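PDB 3KHS: purine nucleoside phosphorylase from Grouper iridovirus, which probably catalyses the reversible phosphorolysis of purine nucleosides to the free base and ribose 1-phosphate, a step of purine salvage. Local coordinates for residues B[79-84]-B[216-221]; B[111-116]-B[237-242]; B[133-138]-B[188-193]. All blocks are in the same frame, centred on the assembly; numbering follows the deposited sequence.

Contact 1 (B[79-84]-B[216-221]). With PO4 (phosphate ion), chain G.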
loop_
_atom_site.group_PDB
_atom_site.type_symbol
_atom_site.label_atom_id
_atom_site.label_comp_id
_atom_site.label_asym_id
_atom_site.label_seq_id
_atom_site.Cartn_x
_atom_site.Cartn_y
_atom_site.Cartn_z
ATOM N N LYS B 79 -21.921 -11.773 -13.550
ATOM C CA LYS B 79 -21.501 -11.339 -14.875
ATOM C C LYS B 79 -20.936 -9.934 -14.662
ATOM O O LYS B 79 -21.631 -8.944 -14.851
ATOM C CB LYS B 79 -22.685 -11.308 -15.851
ATOM C CG LYS B 79 -22.998 -12.673 -16.468
ATOM C CD LYS B 79 -24.008 -12.595 -17.587
ATOM C CE LYS B 79 -23.396 -12.076 -18.878
ATOM N NZ LYS B 79 -24.286 -12.365 -20.066
ATOM N N GLY B 80 -19.677 -9.868 -14.234
ATOM C CA GLY B 80 -19.038 -8.595 -13.980
ATOM C C GLY B 80 -18.692 -8.579 -12.511
ATOM O O GLY B 80 -19.441 -9.121 -11.704
ATOM N N ARG B 81 -17.559 -7.981 -12.151
ATOM C CA ARG B 81 -17.159 -7.924 -10.751
ATOM C C ARG B 81 -16.790 -6.483 -10.388
ATOM O O ARG B 81 -16.957 -5.596 -11.197
ATOM C CB ARG B 81 -15.981 -8.863 -10.499
ATOM C CG ARG B 81 -14.750 -8.627 -11.418
ATOM C CD ARG B 81 -13.454 -8.814 -10.637
ATOM N NE ARG B 81 -13.337 -10.185 -10.143
ATOM C CZ ARG B 81 -13.021 -11.225 -10.902
ATOM N NH1 ARG B 81 -12.773 -11.061 -12.214
ATOM N NH2 ARG B 81 -12.962 -12.433 -10.355
ATOM N N PHE B 82 -16.320 -6.256 -9.167
ATOM C CA PHE B 82 -15.937 -4.924 -8.722
ATOM C C PHE B 82 -14.439 -4.917 -8.406
ATOM O O PHE B 82 -13.916 -5.901 -7.887
ATOM C CB PHE B 82 -16.769 -4.536 -7.477
ATOM C CG PHE B 82 -18.240 -4.467 -7.757
ATOM C CD1 PHE B 82 -18.764 -3.423 -8.513
ATOM C CD2 PHE B 82 -19.082 -5.521 -7.403
ATOM C CE1 PHE B 82 -20.108 -3.436 -8.928
ATOM C CE2 PHE B 82 -20.438 -5.542 -7.815
ATOM C CZ PHE B 82 -20.944 -4.501 -8.578
ATOM N N HIS B 83 -13.754 -3.818 -8.721
ATOM C CA HIS B 83 -12.308 -3.722 -8.472
ATOM C C HIS B 83 -11.921 -2.502 -7.681
ATOM O O HIS B 83 -12.545 -1.435 -7.812
ATOM C CB HIS B 83 -11.487 -3.600 -9.770
ATOM C CG HIS B 83 -11.904 -4.522 -10.865
ATOM N ND1 HIS B 83 -13.042 -4.318 -11.613
ATOM C CD2 HIS B 83 -11.322 -5.642 -11.359
ATOM C CE1 HIS B 83 -13.148 -5.272 -12.523
ATOM N NE2 HIS B 83 -12.116 -6.089 -12.392
ATOM N N LEU B 84 -10.835 -2.644 -6.919
ATOM C CA LEU B 84 -10.279 -1.519 -6.169
ATOM C C LEU B 84 -10.040 -0.293 -7.036
ATOM O O LEU B 84 -10.287 0.834 -6.596
ATOM C CB LEU B 84 -8.939 -1.872 -5.521
ATOM C CG LEU B 84 -9.093 -2.315 -4.080
ATOM C CD1 LEU B 84 -9.885 -3.621 -4.084
ATOM C CD2 LEU B 84 -7.705 -2.522 -3.415
ATOM N N MET B 216 -5.688 -7.148 -11.636
ATOM C CA MET B 216 -6.146 -6.223 -10.616
ATOM C C MET B 216 -7.391 -6.674 -9.846
ATOM O O MET B 216 -8.196 -5.831 -9.404
ATOM C CB MET B 216 -6.370 -4.851 -11.257
ATOM C CG MET B 216 -5.143 -4.318 -12.043
ATOM S SD MET B 216 -5.617 -3.078 -13.271
ATOM C CE MET B 216 -4.057 -2.755 -14.097
ATOM N N SER B 217 -7.524 -7.989 -9.649
ATOM C CA SER B 217 -8.688 -8.527 -8.940
ATOM C C SER B 217 -8.448 -9.884 -8.333
ATOM O O SER B 217 -7.323 -10.254 -8.017
ATOM C CB SER B 217 -9.869 -8.674 -9.890
ATOM O OG SER B 217 -9.632 -9.723 -10.807
ATOM N N THR B 218 -9.547 -10.615 -8.145
ATOM C CA THR B 218 -9.517 -11.989 -7.632
ATOM C C THR B 218 -8.976 -12.276 -6.241
ATOM O O THR B 218 -9.641 -12.920 -5.451
ATOM C CB THR B 218 -8.749 -12.872 -8.629
ATOM O OG1 THR B 218 -9.435 -12.837 -9.888
ATOM C CG2 THR B 218 -8.632 -14.330 -8.136
ATOM N N ALA B 219 -7.764 -11.817 -5.943
ATOM C CA ALA B 219 -7.151 -12.092 -4.647
ATOM C C ALA B 219 -7.968 -11.633 -3.448
ATOM O O ALA B 219 -8.141 -12.397 -2.500
ATOM C CB ALA B 219 -5.735 -11.470 -4.575
ATOM N N PRO B 220 -8.443 -10.361 -3.442
ATOM C CA PRO B 220 -9.223 -9.952 -2.286
ATOM C C PRO B 220 -10.523 -10.742 -2.202
ATOM O O PRO B 220 -11.020 -10.971 -1.114
ATOM C CB PRO B 220 -9.445 -8.439 -2.506
ATOM C CG PRO B 220 -9.427 -8.323 -3.958
ATOM C CD PRO B 220 -8.252 -9.217 -4.342
ATOM N N GLU B 221 -11.069 -11.156 -3.338
ATOM C CA GLU B 221 -12.298 -11.925 -3.330
ATOM C C GLU B 221 -12.097 -13.325 -2.737
ATOM O O GLU B 221 -12.958 -13.819 -1.999
ATOM C CB GLU B 221 -12.867 -12.032 -4.733
ATOM C CG GLU B 221 -13.415 -10.722 -5.278
ATOM C CD GLU B 221 -13.171 -10.610 -6.769
ATOM O OE1 GLU B 221 -12.109 -10.074 -7.167
ATOM O OE2 GLU B 221 -14.025 -11.086 -7.545
HETATM P P PO4 G . -10.551 -8.894 -14.390
HETATM O O1 PO4 G . -10.811 -10.079 -15.252
HETATM O O2 PO4 G . -11.767 -8.590 -13.572
HETATM O O3 PO4 G . -9.412 -9.174 -13.468
HETATM O O4 PO4 G . -10.219 -7.728 -15.253
HETATM O O HOH W 1 -11.867 -7.252 -6.842
HETATM O O HOH W 2 -9.854 -5.473 -7.339
#
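R81 and E221 form the compact, buried end of this contact. The arginine turns the flank of its guanidinium to the carboxylate, and both NE and NH2 bond to the same oxygen. NE reaches E221 OE2 at 2.8 Å in a nearly straight bond (164°), meeting the syn lone pair, while NH2 gives a longer and more bent bond. OE2 lies in the guanidinium plane, yet the two flat groups are turned 71° apart, so this is not the flat, paired-oxygen form of the salt bridge. Bends at chi2 and chi3 of R81 bring its end round to where the acid and the anion can both be met at its edge. S217 OG stands over one face of the guanidinium, 3.5 Å above its plane; the small serine suits this place, since its CB packs on R81 CD at 3.7 Å while its hydroxyl still reaches the anion.

The phosphate ion bound here is consistent with the phosphate site of a purine nucleoside phosphorylase. R81 NH1 and H83 NE2 converge on its O2, the histidine bond being 2.8 Å long and close to straight, and S217 OG donates to O3. E221, on helix 219-227, acts from the second shell: with T111 O, which also accepts from NH1, it holds in rotation the guanidinium that grips the anion.

Away from this end the fit is looser. Direct contact thins to the edge of the H83 ring, whose CD2 lies 3.7 Å from M216 O, and two waters fill in. One donates to F82 O and to the carboxylate oxygen E221 OE1; the other joins the backbone atoms L84 N and M216 O. The long, unbranched side chain of M216 leads off toward F156 of the second subunit.

Contact 2 (B[111-116]-B[237-242]). With PO4 (phosphate ion), chain G.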
loop_
_atom_site.group_PDB
_atom_site.type_symbol
_atom_site.label_atom_id
_atom_site.label_comp_id
_atom_site.label_asym_id
_atom_site.label_seq_id
_atom_site.Cartn_x
_atom_site.Cartn_y
_atom_site.Cartn_z
ATOM N N THR B 111 -12.820 -16.277 -12.464
ATOM C CA THR B 111 -12.064 -16.160 -13.697
ATOM C C THR B 111 -11.636 -14.698 -13.824
ATOM O O THR B 111 -12.257 -13.807 -13.217
ATOM C CB THR B 111 -12.912 -16.514 -14.923
ATOM O OG1 THR B 111 -13.999 -15.586 -15.038
ATOM C CG2 THR B 111 -13.427 -17.941 -14.823
ATOM N N ASN B 112 -10.567 -14.454 -14.582
ATOM C CA ASN B 112 -10.102 -13.091 -14.819
ATOM C C ASN B 112 -9.189 -13.101 -16.024
ATOM O O ASN B 112 -8.792 -14.162 -16.508
ATOM C CB ASN B 112 -9.356 -12.532 -13.611
ATOM C CG ASN B 112 -8.061 -13.276 -13.303
ATOM O OD1 ASN B 112 -7.242 -13.514 -14.189
ATOM N ND2 ASN B 112 -7.854 -13.611 -12.037
ATOM N N ALA B 113 -8.890 -11.912 -16.522
ATOM C CA ALA B 113 -7.989 -11.736 -17.647
ATOM C C ALA B 113 -6.748 -11.161 -16.968
ATOM O O ALA B 113 -6.866 -10.257 -16.133
ATOM C CB ALA B 113 -8.571 -10.734 -18.642
ATOM N N ALA B 114 -5.576 -11.706 -17.277
ATOM C CA ALA B 114 -4.352 -11.224 -16.659
ATOM C C ALA B 114 -3.173 -11.165 -17.631
ATOM O O ALA B 114 -3.241 -11.703 -18.723
ATOM C CB ALA B 114 -4.013 -12.086 -15.492
ATOM N N GLY B 115 -2.118 -10.470 -17.215
ATOM C CA GLY B 115 -0.919 -10.357 -18.018
ATOM C C GLY B 115 0.065 -11.415 -17.568
ATOM O O GLY B 115 0.332 -11.542 -16.366
ATOM N N GLY B 116 0.577 -12.197 -18.515
ATOM C CA GLY B 116 1.522 -13.233 -18.159
ATOM C C GLY B 116 2.947 -12.716 -17.997
ATOM O O GLY B 116 3.416 -11.939 -18.807
ATOM N N LEU B 237 -7.143 -16.022 -17.668
ATOM C CA LEU B 237 -6.990 -16.124 -19.101
ATOM C C LEU B 237 -5.783 -15.194 -19.340
ATOM O O LEU B 237 -5.830 -14.016 -19.003
ATOM C CB LEU B 237 -8.268 -15.606 -19.763
ATOM C CG LEU B 237 -8.379 -15.367 -21.259
ATOM C CD1 LEU B 237 -8.173 -13.889 -21.506
ATOM C CD2 LEU B 237 -7.411 -16.216 -22.039
ATOM N N ILE B 238 -4.680 -15.729 -19.854
ATOM C CA ILE B 238 -3.509 -14.885 -20.100
ATOM C C ILE B 238 -3.798 -14.140 -21.381
ATOM O O ILE B 238 -3.535 -14.634 -22.459
ATOM C CB ILE B 238 -2.211 -15.710 -20.248
ATOM C CG1 ILE B 238 -1.950 -16.492 -18.966
ATOM C CG2 ILE B 238 -1.036 -14.798 -20.534
ATOM C CD1 ILE B 238 -1.762 -15.653 -17.744
ATOM N N SER B 239 -4.373 -12.949 -21.253
ATOM C CA SER B 239 -4.728 -12.160 -22.423
ATOM C C SER B 239 -3.537 -11.549 -23.180
ATOM O O SER B 239 -3.632 -11.287 -24.371
ATOM C CB SER B 239 -5.724 -11.070 -22.021
ATOM O OG SER B 239 -5.279 -10.356 -20.888
ATOM N N ASN B 240 -2.421 -11.335 -22.488
ATOM C CA ASN B 240 -1.229 -10.766 -23.098
ATOM C C ASN B 240 -0.061 -11.261 -22.255
ATOM O O ASN B 240 -0.265 -11.756 -21.143
ATOM C CB ASN B 240 -1.273 -9.226 -23.075
ATOM C CG ASN B 240 -1.049 -8.651 -21.669
ATOM O OD1 ASN B 240 -1.997 -8.487 -20.865
ATOM N ND2 ASN B 240 0.218 -8.365 -21.354
ATOM N N VAL B 241 1.149 -11.124 -22.788
ATOM C CA VAL B 241 2.347 -11.571 -22.110
ATOM C C VAL B 241 3.402 -10.492 -22.174
ATOM O O VAL B 241 3.520 -9.793 -23.155
ATOM C CB VAL B 241 2.928 -12.859 -22.745
ATOM C CG1 VAL B 241 4.261 -13.178 -22.100
ATOM C CG2 VAL B 241 1.981 -14.022 -22.542
ATOM N N ILE B 242 4.170 -10.383 -21.104
ATOM C CA ILE B 242 5.200 -9.378 -20.983
ATOM C C ILE B 242 6.507 -9.994 -21.426
ATOM O O ILE B 242 6.819 -11.108 -21.027
ATOM C CB ILE B 242 5.309 -8.917 -19.522
ATOM C CG1 ILE B 242 4.053 -8.130 -19.125
ATOM C CG2 ILE B 242 6.558 -8.075 -19.323
ATOM C CD1 ILE B 242 2.812 -8.961 -18.841
HETATM P P PO4 G . -10.551 -8.894 -14.390
HETATM O O1 PO4 G . -10.811 -10.079 -15.252
HETATM O O2 PO4 G . -11.767 -8.590 -13.572
HETATM O O3 PO4 G . -9.412 -9.174 -13.468
HETATM O O4 PO4 G . -10.219 -7.728 -15.253
#
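Two parallel strands of the mixed central sheet, 107-116 and 231-241, run together here, pairing A113 with L237, A114 with I238 and G116 with V241. L237 N bonds to N112 O at 2.7 Å, and L237 O in turn accepts from A114 N. Further on, G116 N reaches N240 O at 2.8 Å in a nearly straight bond (176°), and G116 O receives I242 N.

Between these pairs comes a beta bulge: G115 stands against both S239 and N240, and S239 takes helical backbone angles. A114 O takes a weak bond from S239 N and a second from the hydroxyl S239 OG, at 3.3 Å. With chi1 at 49°, OG sits between its own backbone N and carbonyl carbon and meets the A114 carbonyl from above its plane, 57° out.

The small residues A113 to G116 suit the end of this strand because its partner lays bulk across it. On one face the CG2 branch of I238 lies 3.7 Å from G116 N, against the bare backbone of the glycine. On the other, the CD1 end of I242 bends in over G115 and G116, A113 CB meets L237 CD1, and L237 also packs against A264 and M268 of helix 257-279.

The N-H of A113 is not spent on the ladder: it points to the bound phosphate, giving a 2.9 Å bond to O1. Since the alternate amides face the partner strand, the pairing with 237-242 holds this edge of the anion site, and a backbone donor can bind phosphate without a charge of its own.

Contact 3 (B[133-138]-B[188-193])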
loop_
_atom_site.group_PDB
_atom_site.type_symbol
_atom_site.label_atom_id
_atom_site.label_comp_id
_atom_site.label_asym_id
_atom_site.label_seq_id
_atom_site.Cartn_x
_atom_site.Cartn_y
_atom_site.Cartn_z
ATOM N N ILE B 133 -0.402 -13.266 -4.521
ATOM C CA ILE B 133 0.379 -12.245 -3.835
ATOM C C ILE B 133 -0.517 -11.015 -3.939
ATOM O O ILE B 133 -0.676 -10.440 -5.024
ATOM C CB ILE B 133 1.699 -11.927 -4.545
ATOM C CG1 ILE B 133 2.620 -13.139 -4.527
ATOM C CG2 ILE B 133 2.390 -10.777 -3.839
ATOM C CD1 ILE B 133 3.799 -12.986 -5.480
ATOM N N ASN B 134 -1.136 -10.646 -2.818
ATOM C CA ASN B 134 -2.044 -9.505 -2.780
ATOM C C ASN B 134 -1.404 -8.262 -2.180
ATOM O O ASN B 134 -1.510 -7.994 -0.982
ATOM C CB ASN B 134 -3.309 -9.883 -2.006
ATOM C CG ASN B 134 -4.383 -8.830 -2.119
ATOM O OD1 ASN B 134 -4.610 -8.318 -3.193
ATOM N ND2 ASN B 134 -5.059 -8.512 -1.007
ATOM N N LEU B 135 -0.728 -7.498 -3.020
ATOM C CA LEU B 135 -0.049 -6.291 -2.536
ATOM C C LEU B 135 -0.941 -5.286 -1.799
ATOM O O LEU B 135 -0.602 -4.853 -0.720
ATOM C CB LEU B 135 0.683 -5.613 -3.694
ATOM C CG LEU B 135 1.734 -6.529 -4.368
ATOM C CD1 LEU B 135 2.221 -5.855 -5.637
ATOM C CD2 LEU B 135 2.924 -6.834 -3.417
ATOM N N PRO B 136 -2.110 -4.942 -2.348
ATOM C CA PRO B 136 -2.941 -3.973 -1.619
ATOM C C PRO B 136 -3.332 -4.468 -0.228
ATOM O O PRO B 136 -3.454 -3.681 0.713
ATOM C CB PRO B 136 -4.163 -3.820 -2.506
ATOM C CG PRO B 136 -3.660 -4.138 -3.871
ATOM C CD PRO B 136 -2.707 -5.297 -3.644
ATOM N N GLY B 137 -3.533 -5.783 -0.108
ATOM C CA GLY B 137 -3.945 -6.350 1.165
ATOM C C GLY B 137 -2.841 -6.413 2.213
ATOM O O GLY B 137 -3.101 -6.619 3.405
ATOM N N LEU B 138 -1.597 -6.252 1.784
ATOM C CA LEU B 138 -0.496 -6.259 2.741
ATOM C C LEU B 138 -0.292 -4.855 3.246
ATOM O O LEU B 138 0.282 -4.661 4.306
ATOM C CB LEU B 138 0.811 -6.715 2.088
ATOM C CG LEU B 138 0.939 -8.231 1.888
ATOM C CD1 LEU B 138 2.021 -8.549 0.873
ATOM C CD2 LEU B 138 1.245 -8.861 3.229
ATOM N N VAL B 188 1.321 -18.678 -9.843
ATOM C CA VAL B 188 1.058 -17.655 -8.852
ATOM C C VAL B 188 0.471 -16.367 -9.420
ATOM O O VAL B 188 1.054 -15.771 -10.332
ATOM C CB VAL B 188 2.363 -17.344 -8.089
ATOM C CG1 VAL B 188 2.089 -16.366 -6.960
ATOM C CG2 VAL B 188 2.957 -18.623 -7.555
ATOM N N TYR B 189 -0.676 -15.938 -8.884
ATOM C CA TYR B 189 -1.337 -14.693 -9.359
ATOM C C TYR B 189 -0.975 -13.512 -8.481
ATOM O O TYR B 189 -1.167 -13.555 -7.279
ATOM C CB TYR B 189 -2.870 -14.835 -9.374
ATOM C CG TYR B 189 -3.612 -13.608 -9.857
ATOM C CD1 TYR B 189 -4.184 -13.556 -11.134
ATOM C CD2 TYR B 189 -3.807 -12.519 -9.005
ATOM C CE1 TYR B 189 -4.962 -12.430 -11.548
ATOM C CE2 TYR B 189 -4.563 -11.419 -9.402
ATOM C CZ TYR B 189 -5.139 -11.383 -10.658
ATOM O OH TYR B 189 -5.950 -10.303 -10.939
ATOM N N CYS B 190 -0.420 -12.467 -9.068
ATOM C CA CYS B 190 -0.076 -11.284 -8.275
ATOM C C CYS B 190 -1.128 -10.208 -8.502
ATOM O O CYS B 190 -1.365 -9.788 -9.638
ATOM C CB CYS B 190 1.313 -10.721 -8.638
ATOM S SG CYS B 190 1.751 -9.144 -7.792
ATOM N N CYS B 191 -1.750 -9.776 -7.412
ATOM C CA CYS B 191 -2.779 -8.758 -7.483
ATOM C C CYS B 191 -2.250 -7.369 -7.125
ATOM O O CYS B 191 -1.631 -7.185 -6.070
ATOM C CB CYS B 191 -3.932 -9.115 -6.525
ATOM S SG CYS B 191 -5.285 -7.908 -6.593
ATOM N N VAL B 192 -2.504 -6.400 -7.993
ATOM C CA VAL B 192 -2.085 -5.008 -7.749
ATOM C C VAL B 192 -3.315 -4.123 -7.831
ATOM O O VAL B 192 -4.358 -4.539 -8.358
ATOM C CB VAL B 192 -1.078 -4.503 -8.801
ATOM C CG1 VAL B 192 0.219 -5.282 -8.664
ATOM C CG2 VAL B 192 -1.680 -4.639 -10.217
ATOM N N ASN B 193 -3.192 -2.895 -7.340
ATOM C CA ASN B 193 -4.318 -1.990 -7.355
ATOM C C ASN B 193 -4.840 -1.589 -8.727
ATOM O O ASN B 193 -6.045 -1.619 -8.978
ATOM C CB ASN B 193 -3.998 -0.717 -6.580
ATOM C CG ASN B 193 -5.255 0.011 -6.151
ATOM O OD1 ASN B 193 -5.765 -0.218 -5.056
ATOM N ND2 ASN B 193 -5.795 0.856 -7.032
#
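The backbones of 133-138 and 188-193 run side by side in the same direction, 9° apart, and are joined by three hydrogen bonds: I133 N to Y189 O, C191 N to I133 O at 2.7 Å, and L135 N to C191 O, the longest at 3.2 Å. Only I133 and N134 pair as strand residues, with C190 and C191; beyond them the first chain turns into a short, weakly bonded helical stretch.

The two cysteines point to opposite faces of the sheet. C190 shares its face with I133, whose CD1 crosses the CG1 branch of V188 at 4.1 Å, the branched apolar chains filling the side covered by I205 and A201 of the third subunit. On the other face, N134 holds CG anti to its backbone N (chi1 -171°), which brings its amide oxygen OD1 to 3.5 Å from C191 SG, beneath helix 219-227, where A219 touches both residues.

This pairing of strands 131-134 and 184-191 belongs to the mixed barrel-like sheet of the fold, and both its ends reach the trimer interface, the far end against the second subunit. There L135 and V192 lie alongside each other, pointing the same way, with CD1 of the leucine 3.7 Å from CG1 of the valine. L138 of the second subunit packs on V192 and on P136.

P136 suits the start of the helical turn, where no amide N-H is asked of it. Its ring leans on the end of the partner strand and the loop after it: CD comes within 3.3 Å of C191 O, which also accepts the L135 bond, and CG rests 3.7 Å from N193 N.

How the contacts relate
From the N terminus, the chain leaves strand 73-79 and enters 79-84, the first half of contact 1, then passes 111-116, the first half of contact 2. Contact 3 closes first, when 188-193 returns to 133-138, and its loop is nested inside those of both other contacts. Contact 1 closes next at 216-221, and contact 2 at 237-242, so these two loops cross. They meet at the phosphate and through the hydrogen bond of N112 ND2 to T218 OG1. Y189 links contact 3 to both: its hydroxyl bonds S217 N and its ring lies against N112. Loop 79-84, helix 219-227 and the central sheet are thus joined around one site.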